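Local coordinates for BolA (Coxiella burnetii, PDB 3TR3), which is of unknown function but belongs to the BolA/IbaG family, is probably stress-induced, and binds a cobalt ion, at residues V37-E43 with T73-Y79. Numbering follows the deposited sequence.
Sequences VLCPTFE and TYTPDEY
Leu-38 lays its two methyl branches against the C-terminal helix and the strand leading into it. CD2 meets Tyr-74 CB at 3.5 Å, and CD1 meets Tyr-79 CD1 at 3.8 Å. CG lies beside the backbone N (chi1 -54°), which carries both branches to the two tyrosines. Ile-24 of strand 22-28 touches both Leu-38 and Tyr-79.

Val-37 with Thr-73 and Leu-38 with Tyr-74 are parallel bridges at the ends of strands 32-38 and 68-74. Tyr-74 N donates to Val-37 O (2.8 Å), and Cys-39 N donates to Tyr-74 O (2.9 Å). The strands then diverge, one into the 3-10 turn 40-42, the other into helix 76-80. Phe-42 CE2 reaches Thr-73 CB at 3.5 Å, while Cys-39 CB sits over a face of the ring.

Thr-75 turns its CG2 to Glu-43 N at 3.5 Å. Thr-75 is the N-cap, and its OG1 accepts from Glu-78 N (3.0 Å). Glu-78 OE1 accepts from Thr-75 N, completing a capping box, and pairs with Arg-50. One water joins Thr-75 OG1 to Glu-43 OE1; a second donates to Glu-43 OE2 and Glu-78 OE2. The capping box fixes the helix start, and the waters probably ease the like charge of Glu-43 OE2 and Glu-78 OE2, 5.7 Å apart.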
loop_
_atom_site.group_PDB
_atom_site.type_symbol
_atom_site.label_atom_id
_atom_site.label_comp_id
_atom_site.label_asym_id
_atom_site.label_seq_id
_atom_site.Cartn_x
_atom_site.Cartn_y
_atom_site.Cartn_z
ATOM N N VAL B 37 6.317 5.601 2.402
ATOM C CA VAL B 37 5.780 5.900 3.723
ATOM C C VAL B 37 5.390 7.366 3.774
ATOM O O VAL B 37 6.170 8.233 3.351
ATOM C CB VAL B 37 6.800 5.596 4.852
ATOM C CG1 VAL B 37 6.136 5.783 6.209
ATOM C CG2 VAL B 37 7.299 4.183 4.738
ATOM N N LEU B 38 4.163 7.625 4.229
ATOM C CA LEU B 38 3.689 8.971 4.464
ATOM C C LEU B 38 3.644 9.158 5.975
ATOM O O LEU B 38 3.139 8.285 6.689
ATOM C CB LEU B 38 2.299 9.251 3.836
ATOM C CG LEU B 38 2.033 8.987 2.339
ATOM C CD1 LEU B 38 0.741 9.670 1.751
ATOM C CD2 LEU B 38 3.226 9.283 1.451
ATOM N N CYS B 39 4.180 10.292 6.447
ATOM C CA CYS B 39 4.105 10.691 7.853
ATOM C C CYS B 39 4.288 12.221 7.976
ATOM O O CYS B 39 5.262 12.770 7.440
ATOM C CB CYS B 39 5.185 9.963 8.656
ATOM S SG CYS B 39 4.947 10.055 10.431
ATOM N N PRO B 40 3.347 12.913 8.665
ATOM C CA PRO B 40 3.486 14.364 8.888
ATOM C C PRO B 40 4.709 14.712 9.765
ATOM O O PRO B 40 5.207 15.828 9.703
ATOM C CB PRO B 40 2.165 14.747 9.582
ATOM C CG PRO B 40 1.695 13.464 10.240
ATOM C CD PRO B 40 2.115 12.377 9.279
ATOM N N THR B 41 5.200 13.743 10.532
ATOM C CA THR B 41 6.394 13.900 11.362
ATOM C C THR B 41 7.677 14.146 10.535
ATOM O O THR B 41 8.690 14.633 11.044
ATOM C CB THR B 41 6.535 12.664 12.308
ATOM O OG1 THR B 41 5.437 12.647 13.227
ATOM C CG2 THR B 41 7.823 12.658 13.089
ATOM N N PHE B 42 7.638 13.816 9.252
ATOM C CA PHE B 42 8.807 14.027 8.388
ATOM C C PHE B 42 8.938 15.514 8.042
ATOM O O PHE B 42 9.938 15.932 7.477
ATOM C CB PHE B 42 8.734 13.211 7.080
ATOM C CG PHE B 42 8.667 11.705 7.267
ATOM C CD1 PHE B 42 9.217 11.094 8.375
ATOM C CD2 PHE B 42 8.059 10.903 6.297
ATOM C CE1 PHE B 42 9.144 9.694 8.520
ATOM C CE2 PHE B 42 7.998 9.516 6.430
ATOM C CZ PHE B 42 8.556 8.907 7.557
ATOM N N GLU B 43 7.931 16.319 8.366
ATOM C CA GLU B 43 8.023 17.748 8.033
ATOM C C GLU B 43 9.270 18.376 8.642
ATOM O O GLU B 43 9.481 18.314 9.872
ATOM C CB GLU B 43 6.763 18.506 8.446
ATOM C CG GLU B 43 6.714 19.922 7.938
ATOM C CD GLU B 43 6.607 20.023 6.421
ATOM O OE1 GLU B 43 5.597 19.504 5.835
ATOM O OE2 GLU B 43 7.537 20.631 5.824
ATOM N N THR B 73 10.025 8.414 1.508
ATOM C CA THR B 73 9.353 9.004 2.671
ATOM C C THR B 73 8.764 10.363 2.341
ATOM O O THR B 73 9.479 11.254 1.925
ATOM C CB THR B 73 10.336 9.139 3.867
ATOM O OG1 THR B 73 11.572 9.720 3.424
ATOM C CG2 THR B 73 10.610 7.747 4.493
ATOM N N TYR B 74 7.456 10.520 2.510
ATOM C CA TYR B 74 6.798 11.767 2.154
ATOM C C TYR B 74 5.981 12.282 3.320
ATOM O O TYR B 74 5.486 11.514 4.136
ATOM C CB TYR B 74 5.842 11.598 0.949
ATOM C CG TYR B 74 6.497 11.115 -0.337
ATOM C CD1 TYR B 74 7.166 11.993 -1.184
ATOM C CD2 TYR B 74 6.432 9.773 -0.707
ATOM C CE1 TYR B 74 7.778 11.550 -2.342
ATOM C CE2 TYR B 74 7.025 9.322 -1.865
ATOM C CZ TYR B 74 7.701 10.201 -2.683
ATOM O OH TYR B 74 8.282 9.718 -3.849
ATOM N N THR B 75 5.825 13.595 3.388
ATOM C CA THR B 75 4.744 14.118 4.183
ATOM C C THR B 75 3.481 13.957 3.360
ATOM O O THR B 75 3.528 13.924 2.133
ATOM C CB THR B 75 4.911 15.624 4.520
ATOM O OG1 THR B 75 4.936 16.407 3.316
ATOM C CG2 THR B 75 6.164 15.864 5.362
ATOM N N PRO B 76 2.343 13.885 4.037
ATOM C CA PRO B 76 1.060 13.903 3.338
ATOM C C PRO B 76 0.969 15.025 2.313
ATOM O O PRO B 76 0.491 14.766 1.205
ATOM C CB PRO B 76 0.047 14.092 4.464
ATOM C CG PRO B 76 0.727 13.542 5.706
ATOM C CD PRO B 76 2.207 13.691 5.498
ATOM N N ASP B 77 1.439 16.228 2.638
ATOM C CA ASP B 77 1.436 17.331 1.666
ATOM C C ASP B 77 2.369 17.135 0.459
ATOM O O ASP B 77 1.990 17.466 -0.639
ATOM C CB ASP B 77 1.760 18.680 2.326
ATOM C CG ASP B 77 0.667 19.160 3.253
ATOM O OD1 ASP B 77 -0.477 18.654 3.178
ATOM O OD2 ASP B 77 0.972 20.064 4.064
ATOM N N GLU B 78 3.587 16.641 0.658
ATOM C CA GLU B 78 4.451 16.398 -0.477
ATOM C C GLU B 78 3.735 15.414 -1.397
ATOM O O GLU B 78 3.855 15.513 -2.626
ATOM C CB GLU B 78 5.830 15.848 -0.078
ATOM C CG GLU B 78 6.721 16.826 0.681
ATOM C CD GLU B 78 7.949 16.166 1.309
ATOM O OE1 GLU B 78 7.986 14.920 1.323
ATOM O OE2 GLU B 78 8.867 16.894 1.785
ATOM N N TYR B 79 2.995 14.465 -0.811
ATOM C CA TYR B 79 2.345 13.453 -1.625
ATOM C C TYR B 79 1.122 13.996 -2.405
ATOM O O TYR B 79 1.070 13.822 -3.622
ATOM C CB TYR B 79 2.021 12.174 -0.843
ATOM C CG TYR B 79 1.622 11.021 -1.752
ATOM C CD1 TYR B 79 0.284 10.660 -1.910
ATOM C CD2 TYR B 79 2.583 10.311 -2.483
ATOM C CE1 TYR B 79 -0.087 9.594 -2.756
ATOM C CE2 TYR B 79 2.223 9.254 -3.346
ATOM C CZ TYR B 79 0.883 8.894 -3.468
ATOM O OH TYR B 79 0.501 7.846 -4.301
HETATM O O HOH W 1 5.749 19.078 3.314
HETATM O O HOH W 2 8.213 19.342 2.920
#